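Local coordinates for BluB-like flavoprotein (Clostridium difficile 630, PDB 3EO8), which binds flavin mononucleotide and, as a member of the nitroreductase family, probably serves as an FMN-dependent oxidoreductase, at residues A37-G40 with K41-N45; R53-L56 with M57-A61; K77-V80 with D81-N84; N167-A170 with D171-E174; A175-E178 with A179-F183. All blocks are in the same frame, centred on the assembly; numbering follows the deposited sequence. Where two conformers were deposited one is given.

Contact 1. Residues A37-G40 with K41-N45; sequences APSG and KNIQN. With FMN (flavin mononucleotide), chain K; ACT (acetate ion), chain H.
Two overlapping turns fold S39 and G40 back on the residues that follow: N42 N donates to S39 O at 3.0 Å and I43 N to G40 O at 2.9 Å, each donor standing above the carbonyl plane, while K41 and N42 both hold left-handed backbone angles. Asparagine tolerates such angles better than most residues. The S39 side chain braces the inside of the bend. Its chi1 of 66° tucks OG in over the backbone, where Q44 N donates to it at 2.9 Å, nearly straight at 162°. A water sits 2.7 Å from S39 OG and is also within reach of N42 OD1. The loop, between helix 24-35 and strand 47-51, is one wall of the FMN pocket of this nitroreductase-family protein. S39 N makes a weak bond to the ribityl O3', while the backbone of G40, with no side chain in the way, passes 3.6 Å from the flavin, measured from G40 N to C8. K41 N binds an acetate ion, and the extended lysine chain passes that ion and F89 of the second subunit to an exposed end. Q44 turns its NE2 onto N42 O at 3.0 Å, the acceptor lying close to its amide plane. The opposite end of that amide, OE1, takes K209 N of the second subunit, and N42 ND2 reaches S207 O there, so both amide side chains tie the loop to that subunit.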
loop_
_atom_site.group_PDB
_atom_site.type_symbol
_atom_site.label_atom_id
_atom_site.label_comp_id
_atom_site.label_asym_id
_atom_site.label_seq_id
_atom_site.Cartn_x
_atom_site.Cartn_y
_atom_site.Cartn_z
ATOM N N ALA A 37 11.525 -0.458 -1.421
ATOM C CA ALA A 37 10.285 -1.211 -1.258
ATOM C C ALA A 37 9.988 -2.021 -2.500
ATOM O O ALA A 37 10.352 -1.610 -3.608
ATOM C CB ALA A 37 9.119 -0.257 -0.988
ATOM N N PRO A 38 9.274 -3.146 -2.337
ATOM C CA PRO A 38 8.877 -3.913 -3.498
ATOM C C PRO A 38 7.805 -3.131 -4.231
ATOM O O PRO A 38 7.158 -2.262 -3.623
ATOM C CB PRO A 38 8.308 -5.197 -2.897
ATOM C CG PRO A 38 7.780 -4.764 -1.505
ATOM C CD PRO A 38 8.756 -3.703 -1.071
ATOM N N SER A 39 7.660 -3.398 -5.515
ATOM C CA SER A 39 6.613 -2.798 -6.297
ATOM C C SER A 39 6.282 -3.650 -7.496
ATOM O O SER A 39 7.134 -4.367 -7.996
ATOM C CB SER A 39 7.022 -1.381 -6.731
ATOM O OG SER A 39 8.115 -1.406 -7.625
ATOM N N GLY A 40 5.049 -3.540 -7.984
ATOM C CA GLY A 40 4.601 -4.366 -9.099
ATOM C C GLY A 40 5.485 -4.169 -10.310
ATOM O O GLY A 40 5.648 -3.050 -10.787
ATOM N N LYS A 41 6.080 -5.262 -10.794
ATOM C CA LYS A 41 6.955 -5.235 -11.968
ATOM C C LYS A 41 8.050 -4.155 -11.835
ATOM O O LYS A 41 8.494 -3.564 -12.819
ATOM C CB LYS A 41 6.103 -5.064 -13.237
ATOM C CG LYS A 41 5.345 -6.330 -13.606
ATOM C CD LYS A 41 4.541 -6.214 -14.890
ATOM C CE LYS A 41 3.569 -7.408 -15.039
ATOM N NZ LYS A 41 2.781 -7.378 -16.341
ATOM N N ASN A 42 8.507 -3.934 -10.603
ATOM C CA ASN A 42 9.551 -2.932 -10.308
ATOM C C ASN A 42 9.211 -1.538 -10.825
ATOM O O ASN A 42 10.108 -0.785 -11.169
ATOM C CB ASN A 42 10.916 -3.374 -10.859
ATOM C CG ASN A 42 12.086 -2.714 -10.148
ATOM O OD1 ASN A 42 12.040 -2.421 -8.940
ATOM N ND2 ASN A 42 13.149 -2.461 -10.900
ATOM N N ILE A 43 7.919 -1.198 -10.858
ATOM C CA ILE A 43 7.477 0.099 -11.356
ATOM C C ILE A 43 7.998 1.271 -10.512
ATOM O O ILE A 43 8.201 2.356 -11.046
ATOM C CB ILE A 43 5.942 0.179 -11.496
ATOM C CG1 ILE A 43 5.541 1.471 -12.202
ATOM C CG2 ILE A 43 5.266 0.059 -10.127
ATOM C CD1 ILE A 43 4.083 1.479 -12.665
ATOM N N GLN A 44 8.242 1.055 -9.217
ATOM C CA GLN A 44 8.723 2.114 -8.347
ATOM C C GLN A 44 7.959 3.407 -8.602
ATOM O O GLN A 44 8.548 4.449 -8.879
ATOM C CB GLN A 44 10.208 2.344 -8.526
ATOM C CG GLN A 44 11.068 1.114 -8.279
ATOM C CD GLN A 44 12.425 1.230 -8.942
ATOM O OE1 GLN A 44 13.356 1.775 -8.364
ATOM N NE2 GLN A 44 12.542 0.711 -10.156
ATOM N N ASN A 45 6.641 3.336 -8.443
ATOM C CA ASN A 45 5.756 4.439 -8.787
ATOM C C ASN A 45 5.659 5.441 -7.672
ATOM O O ASN A 45 4.626 5.564 -7.001
ATOM C CB ASN A 45 4.345 3.931 -9.165
ATOM C CG ASN A 45 3.695 3.034 -8.080
ATOM O OD1 ASN A 45 4.384 2.269 -7.361
ATOM N ND2 ASN A 45 2.360 3.138 -7.959
HETATM N N1 FMN K . 6.473 -10.718 -8.091
HETATM C C2 FMN K . 6.105 -11.829 -8.812
HETATM O O2 FMN K . 6.969 -12.627 -9.192
HETATM N N3 FMN K . 4.776 -12.056 -9.120
HETATM C C4 FMN K . 3.791 -11.172 -8.725
HETATM O O4 FMN K . 2.610 -11.474 -8.917
HETATM C C4A FMN K . 4.147 -10.026 -8.023
HETATM N N5 FMN K . 3.218 -9.094 -7.601
HETATM C C5A FMN K . 3.575 -7.993 -6.863
HETATM C C6 FMN K . 2.609 -7.095 -6.385
HETATM C C7 FMN K . 2.983 -5.970 -5.656
HETATM C C7M FMN K . 1.889 -5.213 -4.949
HETATM C C8 FMN K . 4.313 -5.787 -5.300
HETATM C C8M FMN K . 4.689 -4.838 -4.167
HETATM C C9 FMN K . 5.283 -6.691 -5.768
HETATM C C9A FMN K . 4.924 -7.805 -6.516
HETATM N N10 FMN K . 5.864 -8.686 -6.997
HETATM C C10 FMN K . 5.492 -9.821 -7.693
HETATM C "C1'" FMN K . 7.334 -8.464 -6.767
HETATM C "C2'" FMN K . 7.998 -7.475 -7.737
HETATM O "O2'" FMN K . 8.177 -8.064 -9.054
HETATM C "C3'" FMN K . 9.364 -7.025 -7.168
HETATM O "O3'" FMN K . 9.183 -6.351 -5.937
HETATM C "C4'" FMN K . 10.143 -6.084 -8.103
HETATM O "O4'" FMN K . 10.450 -6.668 -9.343
HETATM C "C5'" FMN K . 11.483 -5.703 -7.491
HETATM O "O5'" FMN K . 12.263 -6.834 -7.200
HETATM P P FMN K . 12.745 -7.067 -5.669
HETATM O O1P FMN K . 13.558 -8.339 -5.608
HETATM O O2P FMN K . 11.482 -7.150 -4.842
HETATM O O3P FMN K . 13.599 -5.911 -5.231
HETATM C C ACT H . 5.439 -8.636 -10.923
HETATM O O ACT H . 5.095 -7.749 -10.153
HETATM O OXT ACT H . 6.648 -8.749 -11.019
HETATM C CH3 ACT H . 4.470 -9.495 -11.665
HETATM O O HOH W 1 10.530 -2.295 -6.700
#

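Contact 2. Residues R53-L56 with M57-A61; sequences RRDL and MEKIA
M57, L56 and R54 carry most of this contact in the first turns of helix 54-75. The chain of M57, a selenomethionine, runs back along the helix and bends at its last torsion (chi3 75°), laying SE and CE over one face of the R54 guanidinium; CE comes 3.6 Å from R54 NH1. This long, apolar methionine-type chain can lie flat on the cation. R54 itself curls at chi2 and chi3, and its two terminal nitrogens bond to the carbonyl oxygens of A100 and L98. E58 OE2 stands at the guanidinium edge, 4.2 Å from R54 NH2, too far for a salt bridge but near enough for attraction. L56 faces the interior: its CD1 meets I60 CD1 at 4.1 Å, one helical turn on, and both branched chains fill the seam against I51, with L56 also reaching helix 170-181. All this rests on the regular i to i+4 bonding of an alpha-helix, which starts with R53 at the N-cap, M57 N donating to R53 O at 3.2 Å. On the outer side, D55 and K59 form a salt bridge one turn apart. NZ swings round at the end of the lysine chain (chi4 81°) to reach the anti lone pair of D55 OD2 at 2.6 Å. A water accepts from K59 NZ and donates to D55 O, indirectly linking the two.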
loop_
_atom_site.group_PDB
_atom_site.type_symbol
_atom_site.label_atom_id
_atom_site.label_comp_id
_atom_site.label_asym_id
_atom_site.label_seq_id
_atom_site.Cartn_x
_atom_site.Cartn_y
_atom_site.Cartn_z
ATOM N N ARG A 53 9.557 24.933 3.200
ATOM C CA ARG A 53 9.225 26.348 3.014
ATOM C C ARG A 53 7.851 26.632 3.616
ATOM O O ARG A 53 6.844 26.121 3.161
ATOM C CB ARG A 53 9.267 26.720 1.523
ATOM C CG ARG A 53 9.359 28.212 1.271
ATOM C CD ARG A 53 8.960 28.582 -0.156
ATOM N NE ARG A 53 9.888 28.071 -1.158
ATOM C CZ ARG A 53 9.583 27.817 -2.429
ATOM N NH1 ARG A 53 8.346 27.972 -2.887
ATOM N NH2 ARG A 53 10.519 27.372 -3.245
ATOM N N ARG A 54 7.817 27.459 4.666
ATOM C CA ARG A 54 6.566 27.673 5.426
ATOM C C ARG A 54 5.468 28.228 4.555
ATOM O O ARG A 54 4.320 27.792 4.659
ATOM C CB ARG A 54 6.711 28.627 6.611
ATOM C CG ARG A 54 7.617 28.195 7.728
ATOM C CD ARG A 54 7.216 26.858 8.347
ATOM N NE ARG A 54 5.793 26.659 8.585
ATOM C CZ ARG A 54 5.298 25.558 9.163
ATOM N NH1 ARG A 54 6.119 24.591 9.585
ATOM N NH2 ARG A 54 3.973 25.416 9.310
ATOM N N ASP A 55 5.799 29.179 3.685
ATOM C CA ASP A 55 4.735 29.829 2.943
ATOM C C ASP A 55 4.072 28.876 1.970
ATOM O O ASP A 55 2.905 29.048 1.663
ATOM C CB ASP A 55 5.210 31.081 2.217
ATOM C CG ASP A 55 5.975 30.757 0.977
ATOM O OD1 ASP A 55 7.155 30.377 1.121
ATOM O OD2 ASP A 55 5.375 30.843 -0.130
ATOM N N LEU A 56 4.827 27.920 1.425
ATOM C CA LEU A 56 4.243 26.911 0.537
ATOM C C LEU A 56 3.326 25.971 1.329
ATOM O O LEU A 56 2.238 25.622 0.893
ATOM C CB LEU A 56 5.365 26.143 -0.176
ATOM C CG LEU A 56 5.007 25.016 -1.122
ATOM C CD1 LEU A 56 3.947 25.433 -2.144
ATOM C CD2 LEU A 56 6.289 24.556 -1.813
HETATM N N MSE A 57 3.763 25.573 2.517
HETATM C CA MSE A 57 2.913 24.757 3.409
HETATM C C MSE A 57 1.603 25.480 3.710
HETATM O O MSE A 57 0.536 24.862 3.755
HETATM C CB MSE A 57 3.668 24.435 4.719
HETATM C CG MSE A 57 4.775 23.440 4.510
HETATM SE SE MSE A 57 6.009 23.291 6.017
HETATM C CE MSE A 57 4.836 22.279 7.142
ATOM N N GLU A 58 1.658 26.794 3.882
ATOM C CA GLU A 58 0.443 27.542 4.197
ATOM C C GLU A 58 -0.419 27.679 2.957
ATOM O O GLU A 58 -1.654 27.662 3.034
ATOM C CB GLU A 58 0.778 28.939 4.716
ATOM C CG GLU A 58 1.555 28.924 6.029
ATOM C CD GLU A 58 0.691 28.620 7.239
ATOM O OE1 GLU A 58 -0.559 28.574 7.086
ATOM O OE2 GLU A 58 1.269 28.436 8.346
ATOM N N LYS A 59 0.225 27.870 1.802
ATOM C CA LYS A 59 -0.507 27.947 0.552
ATOM C C LYS A 59 -1.271 26.661 0.255
ATOM O O LYS A 59 -2.379 26.696 -0.255
ATOM C CB LYS A 59 0.435 28.327 -0.609
ATOM C CG LYS A 59 0.776 29.815 -0.607
ATOM C CD LYS A 59 1.855 30.178 -1.604
ATOM C CE LYS A 59 2.165 31.692 -1.589
ATOM N NZ LYS A 59 3.093 32.043 -0.469
ATOM N N ILE A 60 -0.673 25.532 0.585
ATOM C CA ILE A 60 -1.285 24.211 0.353
ATOM C C ILE A 60 -2.505 24.100 1.286
ATOM O O ILE A 60 -3.572 23.666 0.898
ATOM C CB ILE A 60 -0.238 23.101 0.542
ATOM C CG1 ILE A 60 0.753 23.109 -0.643
ATOM C CG2 ILE A 60 -0.879 21.717 0.666
ATOM C CD1 ILE A 60 2.018 22.306 -0.380
ATOM N N ALA A 61 -2.334 24.549 2.512
ATOM C CA ALA A 61 -3.423 24.517 3.504
ATOM C C ALA A 61 -4.603 25.337 3.019
ATOM O O ALA A 61 -5.761 24.884 3.047
ATOM C CB ALA A 61 -2.890 25.003 4.861
HETATM O O HOH W 2 1.693 31.849 2.331
#

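Contact 3. Residues K77-V80 with D81-N84; sequences KVSV and DKAN
The chain of K82 runs outward over S79. CB starts 3.3 Å from S79 OG and CG 3.4 Å; CD is 3.8 Å from that oxygen and about as near to S79 CB. Beyond this the extended chain carries NZ away from the serine, while the aliphatic part touches M75 of helix 54-75 and, on the second subunit, L121. A long flexible lysine suits the place, since its methylenes can pack while its charge stays outside. S79 turns its hydroxyl anti to its own N (chi1 166°), which directs OG at the lysine backbone: K82 N donates to it at 3.0 Å, with an angle of 162°. Small and polar, serine can make this return bond without crowding. A water accepts from D81 N at 3.1 Å, and A83 N bonds to S79 O as the regular helical pattern begins. D81 adds a negative charge near the helix start and pairs with R85. Together these features make a serine N-cap opening helix 80-93.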
loop_
_atom_site.group_PDB
_atom_site.type_symbol
_atom_site.label_atom_id
_atom_site.label_comp_id
_atom_site.label_asym_id
_atom_site.label_seq_id
_atom_site.Cartn_x
_atom_site.Cartn_y
_atom_site.Cartn_z
ATOM N N LYS A 77 -26.666 22.367 3.709
ATOM C CA LYS A 77 -28.041 22.355 3.202
ATOM C C LYS A 77 -28.746 21.006 3.450
ATOM O O LYS A 77 -29.978 20.933 3.392
ATOM C CB LYS A 77 -28.062 22.652 1.706
ATOM C CG LYS A 77 -27.397 23.981 1.288
ATOM C CD LYS A 77 -27.258 24.106 -0.248
ATOM C CE LYS A 77 -26.368 25.297 -0.641
ATOM N NZ LYS A 77 -26.492 25.712 -2.048
ATOM N N VAL A 78 -27.972 19.960 3.714
ATOM C CA VAL A 78 -28.498 18.598 3.940
ATOM C C VAL A 78 -28.447 18.268 5.424
ATOM O O VAL A 78 -29.431 17.811 5.998
ATOM C CB VAL A 78 -27.667 17.529 3.189
ATOM C CG1 VAL A 78 -28.194 16.129 3.464
ATOM C CG2 VAL A 78 -27.627 17.809 1.713
ATOM N N SER A 79 -27.295 18.485 6.051
ATOM C CA SER A 79 -27.126 18.143 7.449
ATOM C C SER A 79 -26.029 18.974 8.093
ATOM O O SER A 79 -24.846 18.726 7.864
ATOM C CB SER A 79 -26.744 16.674 7.594
ATOM O OG SER A 79 -26.265 16.445 8.913
ATOM N N VAL A 80 -26.441 19.913 8.936
ATOM C CA VAL A 80 -25.516 20.805 9.611
ATOM C C VAL A 80 -24.607 19.993 10.548
ATOM O O VAL A 80 -23.434 20.315 10.692
ATOM C CB VAL A 80 -26.282 21.907 10.378
ATOM C CG1 VAL A 80 -25.345 22.688 11.341
ATOM C CG2 VAL A 80 -26.938 22.872 9.394
ATOM N N ASP A 81 -25.130 18.925 11.162
ATOM C CA ASP A 81 -24.313 18.132 12.086
ATOM C C ASP A 81 -23.214 17.386 11.336
ATOM O O ASP A 81 -22.045 17.343 11.769
ATOM C CB ASP A 81 -25.136 17.109 12.873
ATOM C CG ASP A 81 -24.278 16.332 13.876
ATOM O OD1 ASP A 81 -23.771 16.959 14.843
ATOM O OD2 ASP A 81 -24.053 15.121 13.671
ATOM N N LYS A 82 -23.582 16.801 10.204
ATOM C CA LYS A 82 -22.600 16.132 9.381
ATOM C C LYS A 82 -21.574 17.135 8.852
ATOM O O LYS A 82 -20.379 16.836 8.856
ATOM C CB LYS A 82 -23.253 15.374 8.243
ATOM C CG LYS A 82 -23.834 14.044 8.692
ATOM C CD LYS A 82 -24.594 13.361 7.572
ATOM C CE LYS A 82 -25.214 12.039 8.043
ATOM N NZ LYS A 82 -26.272 11.565 7.104
ATOM N N ALA A 83 -22.019 18.323 8.432
ATOM C CA ALA A 83 -21.039 19.375 8.045
ATOM C C ALA A 83 -20.108 19.708 9.217
ATOM O O ALA A 83 -18.865 19.794 9.062
ATOM C CB ALA A 83 -21.741 20.630 7.551
ATOM N N ASN A 84 -20.689 19.873 10.403
ATOM C CA ASN A 84 -19.877 20.130 11.608
ATOM C C ASN A 84 -18.898 19.035 11.935
ATOM O O ASN A 84 -17.763 19.324 12.355
ATOM C CB ASN A 84 -20.780 20.395 12.824
ATOM C CG ASN A 84 -21.380 21.792 12.814
ATOM O OD1 ASN A 84 -20.918 22.671 12.092
ATOM N ND2 ASN A 84 -22.413 22.006 13.633
HETATM O O HOH W 3 -28.094 17.888 11.285
#

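Contact 4. Residues N167-A170 with D171-E174; sequences NYAA and DEIE. With ACT (acetate ion), chain I.
An acetate ion lies over one face of the D171 carboxylate, the two planes within about 20° of parallel and the acetate O 3.1 Å from D171 CG. At the acetate's edge comes OE1 of E172, only 2.6 Å from OXT. E172 reaches this place by bending at chi2 (78°), which folds the chain back toward the start of helix 170-181 and leaves OE1 3.3 Å from A169 O, two acceptors that do not bond. D171 N binds the acetate O at 2.8 Å in a nearly straight bond of 168°, so the anion is held by an amide of the first helical turn. A169 is the N-cap; its carbonyl receives I173 N at 3.0 Å, and E174 N closes the next bond onto A170 O. The small A170 leaves room for the acetate beside its methyl. Y168, in the 3-10 turn before the helix, sends its ring onto helix 54-75. E174 bonds through its carboxylate to K185 and L190 N. K67 pairs with E172 OE2 and also bonds to the acetate, which probably came from the crystallisation liquor. Three acid groups gathered at one place would repel one another if all were charged. The short oxygen-oxygen distance therefore probably reflects a proton held by E172 or the acetate, with K67 and the positive end of the helix offsetting the remaining charge.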
loop_
_atom_site.group_PDB
_atom_site.type_symbol
_atom_site.label_atom_id
_atom_site.label_comp_id
_atom_site.label_asym_id
_atom_site.label_seq_id
_atom_site.Cartn_x
_atom_site.Cartn_y
_atom_site.Cartn_z
ATOM N N ASN A 167 -7.082 14.576 -0.212
ATOM C CA ASN A 167 -7.035 14.277 -1.647
ATOM C C ASN A 167 -8.263 14.696 -2.449
ATOM O O ASN A 167 -8.178 14.735 -3.669
ATOM C CB ASN A 167 -6.690 12.801 -1.926
ATOM C CG ASN A 167 -5.211 12.471 -1.670
ATOM O OD1 ASN A 167 -4.347 13.335 -1.657
ATOM N ND2 ASN A 167 -4.938 11.201 -1.463
ATOM N N TYR A 168 -9.356 15.077 -1.800
ATOM C CA TYR A 168 -10.442 15.767 -2.513
ATOM C C TYR A 168 -9.932 17.107 -3.113
ATOM O O TYR A 168 -10.586 17.666 -4.005
ATOM C CB TYR A 168 -11.717 15.997 -1.657
ATOM C CG TYR A 168 -11.493 16.735 -0.359
ATOM C CD1 TYR A 168 -11.262 18.106 -0.339
ATOM C CD2 TYR A 168 -11.481 16.059 0.856
ATOM C CE1 TYR A 168 -11.024 18.773 0.835
ATOM C CE2 TYR A 168 -11.268 16.727 2.034
ATOM C CZ TYR A 168 -11.013 18.078 2.027
ATOM O OH TYR A 168 -10.784 18.751 3.215
ATOM N N ALA A 169 -8.784 17.587 -2.633
ATOM C CA ALA A 169 -8.135 18.802 -3.154
ATOM C C ALA A 169 -6.770 18.540 -3.821
ATOM O O ALA A 169 -5.980 19.459 -4.008
ATOM C CB ALA A 169 -7.941 19.813 -2.029
ATOM N N ALA A 170 -6.512 17.306 -4.196
ATOM C CA ALA A 170 -5.218 16.928 -4.773
ATOM C C ALA A 170 -4.852 17.758 -6.002
ATOM O O ALA A 170 -3.698 18.210 -6.132
ATOM C CB ALA A 170 -5.190 15.430 -5.091
ATOM N N ASP A 171 -5.805 17.946 -6.908
ATOM C CA ASP A 171 -5.520 18.713 -8.102
ATOM C C ASP A 171 -5.075 20.127 -7.774
ATOM O O ASP A 171 -4.178 20.691 -8.413
ATOM C CB ASP A 171 -6.744 18.822 -8.995
ATOM C CG ASP A 171 -7.187 17.498 -9.601
ATOM O OD1 ASP A 171 -6.601 16.435 -9.302
ATOM O OD2 ASP A 171 -8.163 17.527 -10.410
ATOM N N GLU A 172 -5.719 20.723 -6.778
ATOM C CA GLU A 172 -5.451 22.095 -6.390
ATOM C C GLU A 172 -4.117 22.228 -5.685
ATOM O O GLU A 172 -3.435 23.222 -5.858
ATOM C CB GLU A 172 -6.549 22.615 -5.477
ATOM C CG GLU A 172 -7.866 22.846 -6.235
ATOM C CD GLU A 172 -8.674 21.614 -6.524
ATOM O OE1 GLU A 172 -8.383 20.523 -6.006
ATOM O OE2 GLU A 172 -9.656 21.734 -7.303
ATOM N N ILE A 173 -3.767 21.231 -4.888
ATOM C CA ILE A 173 -2.450 21.149 -4.229
ATOM C C ILE A 173 -1.326 21.068 -5.270
ATOM O O ILE A 173 -0.303 21.755 -5.157
ATOM C CB ILE A 173 -2.365 19.919 -3.278
ATOM C CG1 ILE A 173 -3.347 20.053 -2.072
ATOM C CG2 ILE A 173 -0.927 19.750 -2.734
ATOM C CD1 ILE A 173 -3.381 18.801 -1.185
ATOM N N GLU A 174 -1.517 20.206 -6.265
ATOM C CA GLU A 174 -0.576 20.059 -7.358
ATOM C C GLU A 174 -0.353 21.397 -8.111
ATOM O O GLU A 174 0.787 21.757 -8.429
ATOM C CB GLU A 174 -1.095 19.012 -8.332
ATOM C CG GLU A 174 -1.056 17.567 -7.774
ATOM C CD GLU A 174 -1.872 16.582 -8.597
ATOM O OE1 GLU A 174 -2.242 16.918 -9.757
ATOM O OE2 GLU A 174 -2.170 15.481 -8.049
HETATM C C ACT I . -9.597 17.402 -7.254
HETATM O O ACT I . -8.484 17.014 -6.856
HETATM O OXT ACT I . -9.855 18.619 -7.063
HETATM C CH3 ACT I . -10.580 16.462 -7.912
#

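Contact 5. Residues A175-E178 with A179-F183; sequences AVLE and AETGF
The contact is a helix C-terminus: the last turns of helix 170-181 and the bend that leads out of it, where V176 and L177 pack inward, E178 faces out and E180 lies alongside K59 of helix 54-75. T181 is the central residue. Its chi1 of 70° turns OG1 back to the preceding turn, where it donates to L177 O at 2.6 Å, approaching above the carbonyl plane. Weak bonds from E180 N and T181 N reach the same oxygen. T181 OG1 in turn accepts from F183 N at 3.1 Å, which makes an ST turn and fixes the direction in which the chain leaves. Threonine fits because its one hydroxyl can serve both sides of the bend while its methyl CG2 rests 3.8 Å from L177 CD1. G182 adopts a positive phi (79°), where a side chain would press on the preceding carbonyl, and its N returns to E178 O at 3.1 Å. F183 then folds back over the helix, its CD2 meeting L177 CD2 at 3.6 Å, and its ring also meets that of F107 on strand 102-108. On the exposed side a water donates to both E178 OE1 and F183 O, joining the helix to the outgoing chain. V176 CG1 touches the methylene CG of E180 at 4.1 Å; the same valine packs on L56 and V63 of helix 54-75.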
loop_
_atom_site.group_PDB
_atom_site.type_symbol
_atom_site.label_atom_id
_atom_site.label_comp_id
_atom_site.label_asym_id
_atom_site.label_seq_id
_atom_site.Cartn_x
_atom_site.Cartn_y
_atom_site.Cartn_z
ATOM N N ALA A 175 -1.437 22.121 -8.374
ATOM C CA ALA A 175 -1.375 23.422 -9.042
ATOM C C ALA A 175 -0.580 24.452 -8.243
ATOM O O ALA A 175 0.211 25.202 -8.806
ATOM C CB ALA A 175 -2.782 23.933 -9.289
ATOM N N VAL A 176 -0.805 24.513 -6.934
ATOM C CA VAL A 176 -0.004 25.387 -6.062
ATOM C C VAL A 176 1.470 25.021 -6.107
ATOM O O VAL A 176 2.326 25.896 -6.258
ATOM C CB VAL A 176 -0.470 25.321 -4.587
ATOM C CG1 VAL A 176 0.519 26.061 -3.666
ATOM C CG2 VAL A 176 -1.886 25.871 -4.480
ATOM N N LEU A 177 1.781 23.737 -5.961
ATOM C CA LEU A 177 3.176 23.306 -5.969
ATOM C C LEU A 177 3.851 23.728 -7.257
ATOM O O LEU A 177 4.974 24.246 -7.242
ATOM C CB LEU A 177 3.256 21.781 -5.836
ATOM C CG LEU A 177 4.646 21.182 -5.841
ATOM C CD1 LEU A 177 5.452 21.687 -4.622
ATOM C CD2 LEU A 177 4.548 19.656 -5.853
ATOM N N GLU A 178 3.166 23.482 -8.367
ATOM C CA GLU A 178 3.698 23.814 -9.704
ATOM C C GLU A 178 3.919 25.326 -9.852
ATOM O O GLU A 178 4.982 25.765 -10.280
ATOM C CB GLU A 178 2.735 23.328 -10.774
ATOM C CG GLU A 178 3.197 23.495 -12.198
ATOM C CD GLU A 178 2.229 22.839 -13.169
ATOM O OE1 GLU A 178 2.039 21.579 -13.103
ATOM O OE2 GLU A 178 1.633 23.574 -13.972
ATOM N N ALA A 179 2.920 26.103 -9.446
ATOM C CA ALA A 179 2.972 27.552 -9.585
ATOM C C ALA A 179 4.099 28.188 -8.751
ATOM O O ALA A 179 4.676 29.209 -9.162
ATOM C CB ALA A 179 1.637 28.163 -9.235
ATOM N N GLU A 180 4.397 27.588 -7.601
ATOM C CA GLU A 180 5.320 28.155 -6.620
ATOM C C GLU A 180 6.761 27.619 -6.679
ATOM O O GLU A 180 7.657 28.211 -6.070
ATOM C CB GLU A 180 4.792 27.900 -5.201
ATOM C CG GLU A 180 3.483 28.551 -4.874
ATOM C CD GLU A 180 3.543 30.072 -4.860
ATOM O OE1 GLU A 180 4.563 30.660 -4.453
ATOM O OE2 GLU A 180 2.532 30.672 -5.253
ATOM N N THR A 181 6.986 26.514 -7.379
ATOM C CA THR A 181 8.287 25.860 -7.379
ATOM C C THR A 181 8.819 25.451 -8.758
ATOM O O THR A 181 9.981 25.093 -8.874
ATOM C CB THR A 181 8.248 24.551 -6.540
ATOM O OG1 THR A 181 7.471 23.556 -7.213
ATOM C CG2 THR A 181 7.689 24.776 -5.127
ATOM N N GLY A 182 7.978 25.428 -9.786
ATOM C CA GLY A 182 8.389 24.874 -11.057
ATOM C C GLY A 182 8.377 23.350 -11.154
ATOM O O GLY A 182 8.732 22.818 -12.200
ATOM N N PHE A 183 7.978 22.634 -10.096
ATOM C CA PHE A 183 7.959 21.180 -10.125
ATOM C C PHE A 183 7.042 20.697 -11.228
ATOM O O PHE A 183 5.914 21.154 -11.296
ATOM C CB PHE A 183 7.470 20.634 -8.775
ATOM C CG PHE A 183 7.387 19.141 -8.718
ATOM C CD1 PHE A 183 8.530 18.379 -8.573
ATOM C CD2 PHE A 183 6.175 18.491 -8.853
ATOM C CE1 PHE A 183 8.461 17.006 -8.529
ATOM C CE2 PHE A 183 6.120 17.107 -8.808
ATOM C CZ PHE A 183 7.252 16.381 -8.642
HETATM O O HOH W 4 3.616 19.826 -11.732
#

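In the fold
Contact 1 lines one FMN pocket directly, with much of that site supplied by the second subunit. Contact 4 lies near the other flavin without lining its pocket: the side chain of Y168 is about 9 Å from a bound FMN and about 6 Å from that of S165, an FMN-binding residue. Contacts 4 and 5 are the start and end of helix 170-181, their centres 12 Å apart. Contact 2 lies against both: I60 CG2 meets I173 CG2 at 3.9 Å, L56 CD2 meets T181 CG2 at 3.6 Å, and R53 NH1 probably bonds to E180 O. Contact 3 is remote, its centre 42 Å from that of contact 1, yet all five touch the second subunit.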